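Local coordinates for immunomodulatory active chitinase (PDB 6G9C), which probably binds and hydrolyses chitin as a secreted family 18 glycoside hydrolase, and has immunomodulatory activity in inflammatory lung disease, at residues 114-119 / 154-159; 127-132 / 160-165; 55-60 / 101-106. All coordinates share one frame; numbering follows the deposited sequence.

Interaction 1. Residues 114-119 / 154-159; sequences AGTATF and YPESSD
In the (beta/alpha)8 TIM barrel of family 18 chitinases, Thr-116 meets Tyr-154 and Glu-156 where two loops at the C-terminal ends of neighbouring barrel strands come together. One loop leaves strand 104-110 and runs into helix 117-122. The other follows strand 147-151, which lies within the family's DxxDxDxE signature, and leads toward helix 160-181. The shared surface is small, 94 Å² over both sides, and half of it belongs to Thr-116. Its methyl group does the touching: CG2 lies 3.6 Å from Tyr-154 N and 4.0 Å from Tyr-154 O, so a threonine branch rests against peptide backbone. With chi1 at 62°, OG1 sits between the backbone N and the carbonyl carbon, which leaves CG2 beside the N and directed at Tyr-154. The phenol takes no part, because Tyr-154 CB points away from Thr-116 and its side chain packs on Tyr-203. The peptide bond before Tyr-154 is cis, a kink at the point where the chain leaves the signature segment. The polar approach is looser: Thr-116 OG1 and Glu-156 OE2 are 4.3 Å apart, too far for a hydrogen bond. Firmer polar links between the loops run through Lys-120, the next residue of helix 117-122, whose NZ forms salt bridges with both Glu-156 OE1 and Asp-159 OD2. Nearby, Phe-119 stacks on Trp-152, which also touches Thr-116. The 154-159 loop holds its own shape by a turn in which Asp-159 N donates to Glu-156 O over 2.9 Å. In return, Glu-156 N donates to Asp-159 OD2 across 3.0 Å at a nearly straight 169°, where OD2 accepts with its lone pair anti to the other oxygen.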
loop_
_atom_site.group_PDB
_atom_site.type_symbol
_atom_site.label_atom_id
_atom_site.label_comp_id
_atom_site.label_asym_id
_atom_site.label_seq_id
_atom_site.Cartn_x
_atom_site.Cartn_y
_atom_site.Cartn_z
ATOM N N ALA A 114 8.136 23.353 -16.951
ATOM C CA ALA A 114 9.021 22.443 -17.672
ATOM C C ALA A 114 9.177 22.839 -19.133
ATOM O O ALA A 114 10.195 22.504 -19.749
ATOM C CB ALA A 114 8.508 21.008 -17.567
ATOM N N GLY A 115 8.216 23.564 -19.697
ATOM C CA GLY A 115 8.391 23.949 -21.078
ATOM C C GLY A 115 8.214 22.737 -21.978
ATOM O O GLY A 115 7.838 21.649 -21.544
ATOM N N THR A 116 8.495 22.951 -23.258
ATOM C CA THR A 116 8.268 21.925 -24.265
ATOM C C THR A 116 9.532 21.407 -24.935
ATOM O O THR A 116 9.440 20.438 -25.697
ATOM C CB THR A 116 7.316 22.453 -25.351
ATOM O OG1 THR A 116 7.912 23.580 -26.007
ATOM C CG2 THR A 116 5.987 22.891 -24.717
ATOM N N ALA A 117 10.702 21.997 -24.671
ATOM C CA ALA A 117 11.893 21.681 -25.463
ATOM C C ALA A 117 12.231 20.193 -25.409
ATOM O O ALA A 117 12.456 19.554 -26.449
ATOM C CB ALA A 117 13.084 22.510 -24.985
ATOM N N THR A 118 12.286 19.627 -24.203
ATOM C CA THR A 118 12.633 18.214 -24.081
ATOM C C THR A 118 11.509 17.319 -24.591
ATOM O O THR A 118 11.774 16.324 -25.276
ATOM C CB THR A 118 12.978 17.871 -22.633
ATOM O OG1 THR A 118 13.956 18.800 -22.151
ATOM C CG2 THR A 118 13.548 16.445 -22.538
ATOM N N PHE A 119 10.252 17.651 -24.265
ATOM C CA PHE A 119 9.125 16.883 -24.797
ATOM C C PHE A 119 9.214 16.775 -26.316
ATOM O O PHE A 119 9.061 15.688 -26.885
ATOM C CB PHE A 119 7.796 17.529 -24.408
ATOM C CG PHE A 119 7.253 17.089 -23.071
ATOM C CD1 PHE A 119 7.179 15.745 -22.735
ATOM C CD2 PHE A 119 6.796 18.030 -22.160
ATOM C CE1 PHE A 119 6.664 15.347 -21.508
ATOM C CE2 PHE A 119 6.276 17.643 -20.925
ATOM C CZ PHE A 119 6.211 16.296 -20.599
ATOM N N TYR A 154 2.389 22.964 -24.483
ATOM C CA TYR A 154 1.387 22.085 -25.092
ATOM C C TYR A 154 1.949 21.610 -26.420
ATOM O O TYR A 154 2.741 22.336 -27.007
ATOM C CB TYR A 154 0.073 22.829 -25.350
ATOM C CG TYR A 154 -0.582 23.346 -24.101
ATOM C CD1 TYR A 154 -1.293 22.491 -23.273
ATOM C CD2 TYR A 154 -0.494 24.686 -23.753
ATOM C CE1 TYR A 154 -1.901 22.962 -22.112
ATOM C CE2 TYR A 154 -1.099 25.164 -22.587
ATOM C CZ TYR A 154 -1.799 24.302 -21.783
ATOM O OH TYR A 154 -2.403 24.777 -20.622
ATOM N N PRO A 155 1.535 20.430 -26.896
ATOM C CA PRO A 155 1.899 20.024 -28.260
ATOM C C PRO A 155 1.443 21.062 -29.273
ATOM O O PRO A 155 0.328 21.579 -29.197
ATOM C CB PRO A 155 1.160 18.691 -28.456
ATOM C CG PRO A 155 0.071 18.683 -27.435
ATOM C CD PRO A 155 0.626 19.463 -26.252
ATOM N N GLU A 156 2.322 21.364 -30.226
ATOM C CA GLU A 156 2.058 22.301 -31.305
ATOM C C GLU A 156 1.811 21.522 -32.597
ATOM O O GLU A 156 1.789 20.287 -32.614
ATOM C CB GLU A 156 3.222 23.286 -31.432
ATOM C CG GLU A 156 3.308 24.226 -30.222
ATOM C CD GLU A 156 4.694 24.804 -29.975
ATOM O OE1 GLU A 156 5.444 25.036 -30.942
ATOM O OE2 GLU A 156 5.028 25.033 -28.790
ATOM N N SER A 157 1.612 22.256 -33.696
ATOM C CA SER A 157 1.296 21.591 -34.953
ATOM C C SER A 157 2.397 20.614 -35.344
ATOM O O SER A 157 2.120 19.519 -35.849
ATOM C CB SER A 157 1.074 22.632 -36.050
ATOM O OG SER A 157 0.127 22.155 -36.983
ATOM N N SER A 158 3.650 20.980 -35.088
ATOM C CA SER A 158 4.794 20.143 -35.426
ATOM C C SER A 158 4.945 18.953 -34.491
ATOM O O SER A 158 5.837 18.127 -34.710
ATOM C CB SER A 158 6.072 20.979 -35.395
ATOM O OG SER A 158 6.215 21.559 -34.106
ATOM N N ASP A 159 4.102 18.855 -33.464
ATOM C CA ASP A 159 4.097 17.736 -32.536
ATOM C C ASP A 159 2.843 16.885 -32.640
ATOM O O ASP A 159 2.745 15.873 -31.936
ATOM C CB ASP A 159 4.203 18.236 -31.080
ATOM C CG ASP A 159 5.368 19.180 -30.854
ATOM O OD1 ASP A 159 6.524 18.791 -31.140
ATOM O OD2 ASP A 159 5.119 20.317 -30.379
#

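Interaction 2. Residues 127-132 / 160-165; sequences SNRAKF and KENYLL
Arg-129 NH1 is gripped by two acceptors, the carbonyl oxygen of Ala-123 and a water that carries the contact across to Asn-162. This joins two successive outer helices of the TIM barrel: helix 126-142, which comes after barrel strand 104-110, and helix 160-181, which comes after strand 147-151. The water lies in the guanidinium plane at its edge, accepts from Arg-129 NH1 at 3.0 Å and donates to Asn-162 OD1 at 2.8 Å. Direct bonding is ruled out by distance, since Arg-129 NH1 and Asn-162 OD1 stand 4.1 Å apart and meet obliquely. The flat face of the same guanidinium is used differently. Leu-165 CB sits over its centre, 3.8 Å from Arg-129 CZ, and the leucine crosses the guanidinium obliquely, bringing its CD1 to 3.9 Å from Arg-129 NH2. Aliphatic carbon thus lies over a charged plane, while the water bonds at its edge. After an extended chi2, the bend at chi3 (-61°) turns the guanidinium into this position. Arg-129 NE forms a salt bridge with Glu-169, which follows Leu-165 by one turn of helix 160-181, while Leu-166 touches the arginine as well. NE, NH1 and NH2 all have hydrogen-bond partners, and one face is packed by Leu-165. These bonds limit the rotation of a buried guanidinium, whose charge Glu-169 probably helps to balance. Arg-129 and Leu-165 are also the residues whose CA atoms come nearest across the pair. A bound 1,2-ethanediol, probably from the crystallisation liquor, approaches the Arg-129 side chain to about 4 Å. On the opposing helix, Leu-165 N completes a backbone bond to Glu-161 O.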
loop_
_atom_site.group_PDB
_atom_site.type_symbol
_atom_site.label_atom_id
_atom_site.label_comp_id
_atom_site.label_asym_id
_atom_site.label_seq_id
_atom_site.Cartn_x
_atom_site.Cartn_y
_atom_site.Cartn_z
ATOM N N SER A 127 12.554 5.700 -31.428
ATOM C CA SER A 127 13.694 5.413 -30.565
ATOM C C SER A 127 13.665 6.270 -29.299
ATOM O O SER A 127 13.830 5.768 -28.182
ATOM C CB SER A 127 14.987 5.644 -31.355
ATOM O OG SER A 127 16.086 4.992 -30.754
ATOM N N ASN A 128 13.452 7.571 -29.457
ATOM C CA ASN A 128 13.425 8.445 -28.292
ATOM C C ASN A 128 12.239 8.120 -27.390
ATOM O O ASN A 128 12.379 8.070 -26.162
ATOM C CB ASN A 128 13.379 9.901 -28.741
ATOM C CG ASN A 128 14.680 10.372 -29.356
ATOM O OD1 ASN A 128 15.639 9.618 -29.458
ATOM N ND2 ASN A 128 14.718 11.635 -29.765
ATOM N N ARG A 129 11.064 7.884 -27.981
ATOM C CA ARG A 129 9.883 7.606 -27.173
ATOM C C ARG A 129 10.020 6.285 -26.424
ATOM O O ARG A 129 9.571 6.166 -25.277
ATOM C CB ARG A 129 8.628 7.609 -28.051
ATOM C CG ARG A 129 8.389 8.931 -28.785
ATOM C CD ARG A 129 7.059 8.934 -29.528
ATOM N NE ARG A 129 6.991 7.885 -30.556
ATOM C CZ ARG A 129 7.196 8.066 -31.864
ATOM N NH1 ARG A 129 7.500 9.265 -32.364
ATOM N NH2 ARG A 129 7.088 7.033 -32.686
ATOM N N ALA A 130 10.645 5.284 -27.051
ATOM C CA ALA A 130 10.814 3.985 -26.403
ATOM C C ALA A 130 11.747 4.080 -25.200
ATOM O O ALA A 130 11.516 3.425 -24.176
ATOM C CB ALA A 130 11.343 2.958 -27.410
ATOM N N LYS A 131 12.819 4.869 -25.315
ATOM C CA LYS A 131 13.709 5.070 -24.178
ATOM C C LYS A 131 12.961 5.715 -23.021
ATOM O O LYS A 131 13.053 5.264 -21.874
ATOM C CB LYS A 131 14.908 5.926 -24.588
ATOM C CG LYS A 131 15.952 6.014 -23.493
ATOM C CD LYS A 131 17.121 6.893 -23.883
ATOM C CE LYS A 131 18.083 7.040 -22.714
ATOM N NZ LYS A 131 19.354 7.708 -23.103
ATOM N N PHE A 132 12.204 6.775 -23.310
ATOM C CA PHE A 132 11.386 7.417 -22.284
ATOM C C PHE A 132 10.380 6.443 -21.676
ATOM O O PHE A 132 10.233 6.367 -20.449
ATOM C CB PHE A 132 10.667 8.623 -22.883
ATOM C CG PHE A 132 9.526 9.120 -22.047
ATOM C CD1 PHE A 132 9.769 9.778 -20.860
ATOM C CD2 PHE A 132 8.212 8.920 -22.443
ATOM C CE1 PHE A 132 8.733 10.237 -20.080
ATOM C CE2 PHE A 132 7.168 9.378 -21.667
ATOM C CZ PHE A 132 7.429 10.043 -20.480
ATOM N N LYS A 160 1.864 17.284 -33.457
ATOM C CA LYS A 160 0.552 16.647 -33.379
ATOM C C LYS A 160 0.664 15.158 -33.654
ATOM O O LYS A 160 0.082 14.332 -32.938
ATOM C CB LYS A 160 -0.420 17.311 -34.356
ATOM C CG LYS A 160 -1.842 16.787 -34.261
ATOM C CD LYS A 160 -2.758 17.448 -35.285
ATOM C CE LYS A 160 -4.089 16.706 -35.382
ATOM N NZ LYS A 160 -5.007 17.291 -36.400
ATOM N N GLU A 161 1.414 14.758 -34.662
ATOM C CA GLU A 161 1.544 13.356 -34.941
ATOM C C GLU A 161 2.432 12.675 -33.924
ATOM O O GLU A 161 2.155 11.621 -33.512
ATOM C CB GLU A 161 1.995 13.129 -36.390
ATOM C CG GLU A 161 0.838 13.237 -37.381
ATOM C CD GLU A 161 1.252 13.490 -38.860
ATOM O OE1 GLU A 161 2.427 13.289 -39.236
ATOM O OE2 GLU A 161 0.395 13.873 -39.658
ATOM N N ASN A 162 3.501 13.281 -33.528
ATOM C CA ASN A 162 4.362 12.665 -32.517
ATOM C C ASN A 162 3.629 12.482 -31.197
ATOM O O ASN A 162 3.806 11.466 -30.508
ATOM C CB ASN A 162 5.608 13.522 -32.331
ATOM C CG ASN A 162 6.432 13.614 -33.601
ATOM O OD1 ASN A 162 6.415 12.696 -34.427
ATOM N ND2 ASN A 162 7.164 14.711 -33.763
ATOM N N TYR A 163 2.801 13.458 -30.829
ATOM C CA TYR A 163 2.080 13.370 -29.559
ATOM C C TYR A 163 1.139 12.168 -29.548
ATOM O O TYR A 163 1.050 11.439 -28.549
ATOM C CB TYR A 163 1.308 14.662 -29.320
ATOM C CG TYR A 163 0.568 14.699 -28.003
ATOM C CD1 TYR A 163 1.201 15.113 -26.840
ATOM C CD2 TYR A 163 -0.770 14.329 -27.927
ATOM C CE1 TYR A 163 0.518 15.162 -25.624
ATOM C CE2 TYR A 163 -1.457 14.375 -26.720
ATOM C CZ TYR A 163 -0.809 14.785 -25.578
ATOM O OH TYR A 163 -1.511 14.819 -24.392
ATOM N N LEU A 164 0.434 11.946 -30.658
ATOM C CA LEU A 164 -0.464 10.802 -30.759
ATOM C C LEU A 164 0.309 9.490 -30.720
ATOM O O LEU A 164 -0.106 8.533 -30.054
ATOM C CB LEU A 164 -1.287 10.901 -32.043
ATOM C CG LEU A 164 -2.137 9.669 -32.369
ATOM C CD1 LEU A 164 -3.180 9.477 -31.282
ATOM C CD2 LEU A 164 -2.773 9.746 -33.750
ATOM N N LEU A 165 1.434 9.425 -31.440
ATOM C CA LEU A 165 2.277 8.233 -31.400
ATOM C C LEU A 165 2.765 7.960 -29.981
ATOM O O LEU A 165 2.693 6.825 -29.492
ATOM C CB LEU A 165 3.458 8.397 -32.352
ATOM C CG LEU A 165 3.149 8.206 -33.841
ATOM C CD1 LEU A 165 4.268 8.779 -34.706
ATOM C CD2 LEU A 165 2.876 6.738 -34.190
HETATM O O HOH W 1 7.807 10.438 -35.155
#

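Interaction 3. Residues 55-60 / 101-106; sequences EHYQAN and PDLKVL
Tyr-57 has 36 Å² buried by residues 101-106 and Leu-103 has 37 Å² buried by residues 55-60, together most of the 94 Å² in this contact. It lies near the N-terminal ends of two adjacent strands of the TIM barrel, where the loop before strand 64-72 faces the turn that opens strand 104-110. The two side chains run antiparallel to one another, each passing the other's flank. Leu-103 CD1 reaches the phenol oxygen, 4.0 Å from Tyr-57 OH, while Leu-103 CD2 stands 4.4 Å from Tyr-57 CE2 and meets the ring obliquely. Both side chains place CG anti to the backbone N (chi1 176° for Tyr-57 and -179° for Leu-103), which extends each toward the other segment. The tyrosine hydroxyl lies beside apolar carbon but has polar partners elsewhere: it hydrogen-bonds to Gln-100 OE1 and to Cys-62 N. Two bonds thus hold the end of the ring in place. Gln-100 OE1 also accepts from Asn-60 N, and Gln-100 NE2 bonds Asp-102 OD1, so this one amide ties together both segments. At the more exposed border the side chains of Asn-60 and Asp-102 are linked by a water. Their OD1 atoms are 4.5 Å apart, and the water donates to Asn-60 OD1 at 3.0 Å and weakly to Asp-102 OD2 at 3.4 Å. The carbonyl oxygen of Asn-60 accepts a bond from Arg-35 NH1 on strand 34-40. Further in, Tyr-57 and Leu-103 both rest on Ile-65 of strand 64-72 and on Gln-96. From Leu-103 the chain enters strand 104-110 at once: Lys-104 joins the backbone of Glu-63 and Ile-65, and Val-105 packs on Val-93 and Met-94 of helix 85-94, which covers the outer side of the barrel here.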
loop_
_atom_site.group_PDB
_atom_site.type_symbol
_atom_site.label_atom_id
_atom_site.label_comp_id
_atom_site.label_asym_id
_atom_site.label_seq_id
_atom_site.Cartn_x
_atom_site.Cartn_y
_atom_site.Cartn_z
ATOM N N GLU A 55 -0.029 13.863 4.730
ATOM C CA GLU A 55 -0.994 13.464 5.744
ATOM C C GLU A 55 -2.104 14.488 5.921
ATOM O O GLU A 55 -3.058 14.218 6.659
ATOM C CB GLU A 55 -0.286 13.217 7.079
ATOM C CG GLU A 55 0.528 14.395 7.591
ATOM C CD GLU A 55 1.971 14.375 7.103
ATOM O OE1 GLU A 55 2.262 13.679 6.101
ATOM O OE2 GLU A 55 2.814 15.056 7.735
ATOM N N HIS A 56 -1.993 15.658 5.288
ATOM C CA HIS A 56 -3.085 16.620 5.294
ATOM C C HIS A 56 -4.222 16.224 4.363
ATOM O O HIS A 56 -5.302 16.823 4.450
ATOM C CB HIS A 56 -2.563 18.016 4.930
ATOM C CG HIS A 56 -1.756 18.658 6.017
ATOM N ND1 HIS A 56 -0.601 19.369 5.771
ATOM C CD2 HIS A 56 -1.939 18.689 7.361
ATOM C CE1 HIS A 56 -0.111 19.818 6.914
ATOM N NE2 HIS A 56 -0.899 19.413 7.896
ATOM N N TYR A 57 -4.005 15.251 3.471
ATOM C CA TYR A 57 -5.083 14.757 2.623
ATOM C C TYR A 57 -6.194 14.181 3.498
ATOM O O TYR A 57 -5.949 13.670 4.593
ATOM C CB TYR A 57 -4.567 13.685 1.643
ATOM C CG TYR A 57 -5.673 13.067 0.807
ATOM C CD1 TYR A 57 -6.216 13.759 -0.273
ATOM C CD2 TYR A 57 -6.210 11.817 1.131
ATOM C CE1 TYR A 57 -7.242 13.222 -1.028
ATOM C CE2 TYR A 57 -7.239 11.263 0.370
ATOM C CZ TYR A 57 -7.758 11.978 -0.689
ATOM O OH TYR A 57 -8.788 11.455 -1.442
ATOM N N GLN A 58 -7.432 14.293 3.026
ATOM C CA GLN A 58 -8.594 13.836 3.777
ATOM C C GLN A 58 -9.278 12.718 3.003
ATOM O O GLN A 58 -9.601 12.890 1.825
ATOM C CB GLN A 58 -9.566 14.996 4.027
ATOM C CG GLN A 58 -10.903 14.598 4.646
ATOM C CD GLN A 58 -11.701 15.826 5.083
ATOM O OE1 GLN A 58 -11.315 16.535 6.013
ATOM N NE2 GLN A 58 -12.790 16.101 4.378
ATOM N N ALA A 59 -9.496 11.578 3.669
ATOM C CA ALA A 59 -10.068 10.408 3.011
ATOM C C ALA A 59 -11.350 10.756 2.262
ATOM O O ALA A 59 -12.198 11.507 2.762
ATOM C CB ALA A 59 -10.343 9.308 4.042
ATOM N N ASN A 60 -11.464 10.224 1.040
ATOM C CA ASN A 60 -12.623 10.305 0.148
ATOM C C ASN A 60 -12.808 11.666 -0.514
ATOM O O ASN A 60 -13.817 11.886 -1.190
ATOM C CB ASN A 60 -13.909 9.901 0.875
ATOM C CG ASN A 60 -13.888 8.455 1.293
ATOM O OD1 ASN A 60 -13.559 7.581 0.494
ATOM N ND2 ASN A 60 -14.209 8.191 2.552
ATOM N N PRO A 101 -9.228 2.876 0.644
ATOM C CA PRO A 101 -8.667 1.772 -0.155
ATOM C C PRO A 101 -8.818 1.944 -1.660
ATOM O O PRO A 101 -7.979 1.428 -2.407
ATOM C CB PRO A 101 -9.443 0.544 0.354
ATOM C CG PRO A 101 -9.974 0.948 1.694
ATOM C CD PRO A 101 -10.226 2.414 1.627
ATOM N N ASP A 102 -9.834 2.671 -2.135
ATOM C CA ASP A 102 -10.036 2.846 -3.572
ATOM C C ASP A 102 -9.186 3.962 -4.172
ATOM O O ASP A 102 -9.252 4.175 -5.384
ATOM C CB ASP A 102 -11.516 3.121 -3.871
ATOM C CG ASP A 102 -11.936 4.551 -3.527
ATOM O OD1 ASP A 102 -11.384 5.126 -2.569
ATOM O OD2 ASP A 102 -12.827 5.099 -4.211
ATOM N N LEU A 103 -8.413 4.686 -3.364
ATOM C CA LEU A 103 -7.598 5.785 -3.874
ATOM C C LEU A 103 -6.619 5.299 -4.938
ATOM O O LEU A 103 -5.962 4.275 -4.765
ATOM C CB LEU A 103 -6.834 6.431 -2.714
ATOM C CG LEU A 103 -5.938 7.626 -3.037
ATOM C CD1 LEU A 103 -6.774 8.757 -3.609
ATOM C CD2 LEU A 103 -5.192 8.079 -1.778
ATOM N N LYS A 104 -6.541 6.026 -6.052
ATOM C CA LYS A 104 -5.534 5.799 -7.082
ATOM C C LYS A 104 -4.601 7.002 -7.132
ATOM O O LYS A 104 -5.059 8.144 -7.086
ATOM C CB LYS A 104 -6.179 5.591 -8.457
ATOM C CG LYS A 104 -7.229 4.491 -8.525
ATOM C CD LYS A 104 -6.650 3.173 -8.094
ATOM C CE LYS A 104 -7.617 2.026 -8.352
ATOM N NZ LYS A 104 -7.544 1.003 -7.268
ATOM N N VAL A 105 -3.299 6.753 -7.251
ATOM C CA VAL A 105 -2.303 7.822 -7.280
ATOM C C VAL A 105 -1.532 7.717 -8.589
ATOM O O VAL A 105 -0.874 6.699 -8.847
ATOM C CB VAL A 105 -1.343 7.742 -6.082
ATOM C CG1 VAL A 105 -0.374 8.918 -6.100
ATOM C CG2 VAL A 105 -2.116 7.707 -4.767
ATOM N N LEU A 106 -1.588 8.777 -9.395
ATOM C CA LEU A 106 -0.923 8.830 -10.691
ATOM C C LEU A 106 0.224 9.827 -10.620
ATOM O O LEU A 106 0.165 10.809 -9.876
ATOM C CB LEU A 106 -1.895 9.245 -11.805
ATOM C CG LEU A 106 -3.029 8.285 -12.190
ATOM C CD1 LEU A 106 -4.230 8.444 -11.251
ATOM C CD2 LEU A 106 -3.441 8.531 -13.636
HETATM O O HOH W 2 -13.833 7.835 -2.448
#

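All three contacts belong to the same TIM barrel. Along the chain, interaction 3 closes before the others open, and strand 104-110 runs from it toward the loop of interaction 1. Interactions 1 and 2 interleave: 114-119 and 127-132 pair in turn with 154-159 and 160-165, joining the consecutive loops and helices that follow strands 104-110 and 147-151. Their centres are 12 Å apart and they touch, Pro-155 CG lying 3.8 Å from Tyr-163 CD1. Interaction 3, with its centre about 31 Å from either of the other two, lies by the opposite ends of the strands. Neighbouring strands and helices of the barrel are thus joined at both strand ends and on the outer helical layer.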